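Local structure of hypothetical protein HP_0496 (Helicobacter pylori, 2PZH) at residues 28-33 / 68-73. The protein hydrolyses the thioester bond of acyl-CoAs, preferring long-chain fatty acyl and benzoyl substrates, and may take part in phospholipid metabolism. Residues are numbered along the deposited sequence; the frame is centred on the assembly and turned at random.
Sequences ERARSE and LEIRTQ
A30 is the one residue of helix segment 28-33 that comes within 4.5 Å of strand segment 68-73, and its lone methyl does the touching. CB of A30 meets CG2 of I70 at 3.5 Å, a methyl-to-methyl van der Waals contact. I70 presents that branch because CG2 stands anti to the backbone N, while CG1 lies beside it (chi1 -57°). With so small a side chain on the helix, the backbones come close: the CA atoms of A30 and I70 are 6.6 Å apart. M3 of strand 3-6, the antiparallel neighbour of strand 67-77, packs on both residues.

Two residues along the strand, T72 also points toward the helix and brings its hydroxyl to the same methyl, OG1 of T72 to CB of A30 at 3.9 Å. That hydroxyl finds its polar partner in Q86 NE2 of strand 81-92; the side-chain oxygen of Q86, OE1, takes a hydrogen bond from R31 NH1, so this one amide bridges helix and strand.

Two side-chain pairings lie inside the segments, whereas R29 and E33 form salt bridges with E10 and R6 of a second subunit. One turn apart on the helix, S32 OG donates to E28 OE1 (2.6 Å), on the syn side of the carboxylate. On the far face of the strand, R71 forms a salt bridge with E69, NE and NH2 sharing OE2 from its anti side through bent bonds (140° at NE); the NE to OE2 distance is 2.7 Å.

This is the hot-dog arrangement, the antiparallel sheet wrapping around the helical sausage. Between the two segments the contact is van der Waals only, methyl on methyl and methyl on hydroxyl; Q86 adds a directional link.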
ATOM      1  N   GLU A  28     -13.257   2.901  -0.125  1.00 11.02           N
ATOM      2  CA  GLU A  28     -12.914   4.266  -0.491  1.00 10.75           C
ATOM      3  C   GLU A  28     -13.083   4.452  -1.983  1.00  9.94           C
ATOM      4  O   GLU A  28     -13.674   5.439  -2.417  1.00  9.41           O
ATOM      5  CB  GLU A  28     -11.482   4.596  -0.088  1.00 12.27           C
ATOM      6  CG  GLU A  28     -11.194   6.084   0.013  1.00 13.26           C
ATOM      7  CD  GLU A  28     -11.301   6.820  -1.299  1.00 14.25           C
ATOM      8  OE1 GLU A  28     -12.043   7.825  -1.325  1.00 15.95           O
ATOM      9  OE2 GLU A  28     -10.628   6.425  -2.285  1.00 14.88           O
ATOM     10  N   ARG A  29     -12.543   3.530  -2.778  1.00  9.75           N
ATOM     11  CA  ARG A  29     -12.684   3.640  -4.241  1.00 10.27           C
ATOM     12  C   ARG A  29     -14.169   3.791  -4.613  1.00 11.35           C
ATOM     13  O   ARG A  29     -14.533   4.668  -5.421  1.00 12.85           O
ATOM     14  CB  ARG A  29     -12.100   2.409  -4.937  1.00 11.65           C
ATOM     15  CG  ARG A  29     -10.627   2.214  -4.634  1.00 11.59           C
ATOM     16  CD  ARG A  29     -10.115   1.010  -5.394  1.00 11.03           C
ATOM     17  NE  ARG A  29      -8.830   0.568  -4.865  1.00 11.06           N
ATOM     18  CZ  ARG A  29      -8.268  -0.582  -5.195  1.00 11.97           C
ATOM     19  NH1 ARG A  29      -8.886  -1.387  -6.055  1.00 12.26           N
ATOM     20  NH2 ARG A  29      -7.100  -0.936  -4.669  1.00 12.85           N
ATOM     21  N   ALA A  30     -15.007   2.941  -4.023  1.00 11.20           N
ATOM     22  CA  ALA A  30     -16.468   2.972  -4.295  1.00 13.21           C
ATOM     23  C   ALA A  30     -17.095   4.351  -4.067  1.00 13.65           C
ATOM     24  O   ALA A  30     -17.906   4.842  -4.885  1.00 14.37           O
ATOM     25  CB  ALA A  30     -17.196   1.922  -3.443  1.00 14.51           C
ATOM     26  N   ARG A  31     -16.745   4.948  -2.935  1.00 13.53           N
ATOM     27  CA  ARG A  31     -17.235   6.256  -2.564  1.00 14.75           C
ATOM     28  C   ARG A  31     -16.763   7.313  -3.553  1.00 15.08           C
ATOM     29  O   ARG A  31     -17.580   8.094  -4.065  1.00 14.01           O
ATOM     30  CB  ARG A  31     -16.785   6.631  -1.155  1.00 14.23           C
ATOM     31  CG  ARG A  31     -17.202   5.638  -0.096  1.00 16.10           C
ATOM     32  CD  ARG A  31     -17.011   6.234   1.285  1.00 14.80           C
ATOM     33  NE  ARG A  31     -15.619   6.442   1.669  1.00 15.19           N
ATOM     34  CZ  ARG A  31     -14.869   5.511   2.261  1.00 14.97           C
ATOM     35  NH1 ARG A  31     -15.369   4.311   2.494  1.00 14.70           N
ATOM     36  NH2 ARG A  31     -13.625   5.777   2.617  1.00 14.34           N
ATOM     37  N   SER A  32     -15.460   7.326  -3.839  1.00 14.68           N
ATOM     38  CA  SER A  32     -14.889   8.323  -4.750  1.00 14.54           C
ATOM     39  C   SER A  32     -15.433   8.171  -6.178  1.00 14.26           C
ATOM     40  O   SER A  32     -15.713   9.158  -6.858  1.00 14.79           O
ATOM     41  CB  SER A  32     -13.363   8.280  -4.748  1.00 14.91           C
ATOM     42  OG  SER A  32     -12.841   8.841  -3.543  1.00 17.48           O
ATOM     43  N   GLU A  33     -15.611   6.940  -6.627  1.00 14.70           N
ATOM     44  CA  GLU A  33     -16.110   6.734  -7.979  1.00 16.62           C
ATOM     45  C   GLU A  33     -17.514   7.343  -8.171  1.00 16.85           C
ATOM     46  O   GLU A  33     -17.841   7.785  -9.262  1.00 16.90           O
ATOM     47  CB  GLU A  33     -16.072   5.261  -8.364  1.00 16.88           C
ATOM     48  CG  GLU A  33     -16.299   4.999  -9.861  1.00 19.79           C
ATOM     49  CD  GLU A  33     -15.168   5.504 -10.761  1.00 20.87           C
ATOM     50  OE1 GLU A  33     -14.045   5.772 -10.272  1.00 21.49           O
ATOM     51  OE2 GLU A  33     -15.400   5.621 -11.982  1.00 21.70           O
ATOM     52  N   LEU A  68     -14.573  -8.665  -6.535  1.00 10.75           N
ATOM     53  CA  LEU A  68     -15.360  -8.278  -5.381  1.00 10.67           C
ATOM     54  C   LEU A  68     -16.294  -7.170  -5.805  1.00 11.08           C
ATOM     55  O   LEU A  68     -15.942  -6.323  -6.604  1.00 11.56           O
ATOM     56  CB  LEU A  68     -14.454  -7.769  -4.250  1.00 11.31           C
ATOM     57  CG  LEU A  68     -13.306  -8.696  -3.819  1.00 10.66           C
ATOM     58  CD1 LEU A  68     -12.562  -8.154  -2.607  1.00 12.97           C
ATOM     59  CD2 LEU A  68     -13.841 -10.116  -3.550  1.00 10.93           C
ATOM     60  N   GLU A  69     -17.505  -7.191  -5.277  1.00 11.80           N
ATOM     61  CA  GLU A  69     -18.456  -6.151  -5.601  1.00 12.76           C
ATOM     62  C   GLU A  69     -18.673  -5.321  -4.353  1.00 12.61           C
ATOM     63  O   GLU A  69     -18.994  -5.858  -3.294  1.00 11.45           O
ATOM     64  CB  GLU A  69     -19.773  -6.793  -6.041  1.00 14.10           C
ATOM     65  CG  GLU A  69     -20.834  -5.802  -6.390  1.00 16.90           C
ATOM     66  CD  GLU A  69     -22.005  -6.475  -7.053  1.00 18.22           C
ATOM     67  OE1 GLU A  69     -21.991  -6.538  -8.294  1.00 19.89           O
ATOM     68  OE2 GLU A  69     -22.905  -6.971  -6.335  1.00 18.65           O
ATOM     69  N   ILE A  70     -18.510  -4.009  -4.479  1.00 12.36           N
ATOM     70  CA  ILE A  70     -18.719  -3.123  -3.358  1.00 13.13           C
ATOM     71  C   ILE A  70     -20.093  -2.469  -3.493  1.00 14.23           C
ATOM     72  O   ILE A  70     -20.366  -1.752  -4.458  1.00 13.77           O
ATOM     73  CB  ILE A  70     -17.608  -2.044  -3.242  1.00 15.61           C
ATOM     74  CG1 ILE A  70     -16.241  -2.715  -3.123  1.00 16.70           C
ATOM     75  CG2 ILE A  70     -17.794  -1.261  -1.995  1.00 15.77           C
ATOM     76  CD1 ILE A  70     -15.691  -3.188  -4.412  1.00 18.64           C
ATOM     77  N   ARG A  71     -20.943  -2.743  -2.517  1.00 14.20           N
ATOM     78  CA  ARG A  71     -22.295  -2.189  -2.460  1.00 15.09           C
ATOM     79  C   ARG A  71     -22.422  -1.067  -1.424  1.00 15.48           C
ATOM     80  O   ARG A  71     -22.124  -1.246  -0.240  1.00 15.09           O
ATOM     81  CB  ARG A  71     -23.282  -3.328  -2.195  1.00 15.56           C
ATOM     82  CG  ARG A  71     -23.088  -4.476  -3.151  1.00 16.96           C
ATOM     83  CD  ARG A  71     -24.036  -5.654  -2.885  1.00 18.01           C
ATOM     84  NE  ARG A  71     -23.688  -6.791  -3.750  1.00 19.40           N
ATOM     85  CZ  ARG A  71     -24.151  -8.029  -3.593  1.00 20.05           C
ATOM     86  NH1 ARG A  71     -24.982  -8.322  -2.598  1.00 19.99           N
ATOM     87  NH2 ARG A  71     -23.770  -8.980  -4.432  1.00 20.81           N
ATOM     88  N   THR A  72     -22.868   0.100  -1.871  1.00 15.37           N
ATOM     89  CA  THR A  72     -22.887   1.269  -1.009  1.00 15.28           C
ATOM     90  C   THR A  72     -24.308   1.836  -0.815  1.00 16.63           C
ATOM     91  O   THR A  72     -25.060   1.968  -1.781  1.00 15.68           O
ATOM     92  CB  THR A  72     -21.997   2.361  -1.593  1.00 15.80           C
ATOM     93  OG1 THR A  72     -20.668   1.847  -1.781  1.00 16.40           O
ATOM     94  CG2 THR A  72     -21.938   3.563  -0.670  1.00 15.57           C
ATOM     95  N   GLN A  73     -24.649   2.180   0.420  1.00 17.85           N
ATOM     96  CA  GLN A  73     -25.923   2.853   0.693  1.00 20.96           C
ATOM     97  C   GLN A  73     -25.782   3.963   1.751  1.00 20.18           C
ATOM     98  O   GLN A  73     -24.900   3.915   2.587  1.00 19.36           O
ATOM     99  CB  GLN A  73     -27.004   1.839   1.066  1.00 22.29           C
ATOM    100  CG  GLN A  73     -26.929   1.260   2.459  1.00 24.77           C
ATOM    101  CD  GLN A  73     -28.091   0.316   2.736  1.00 25.72           C
ATOM    102  OE1 GLN A  73     -28.769  -0.132   1.806  1.00 28.28           O
ATOM    103  NE2 GLN A  73     -28.338   0.025   4.012  1.00 27.44           N
TER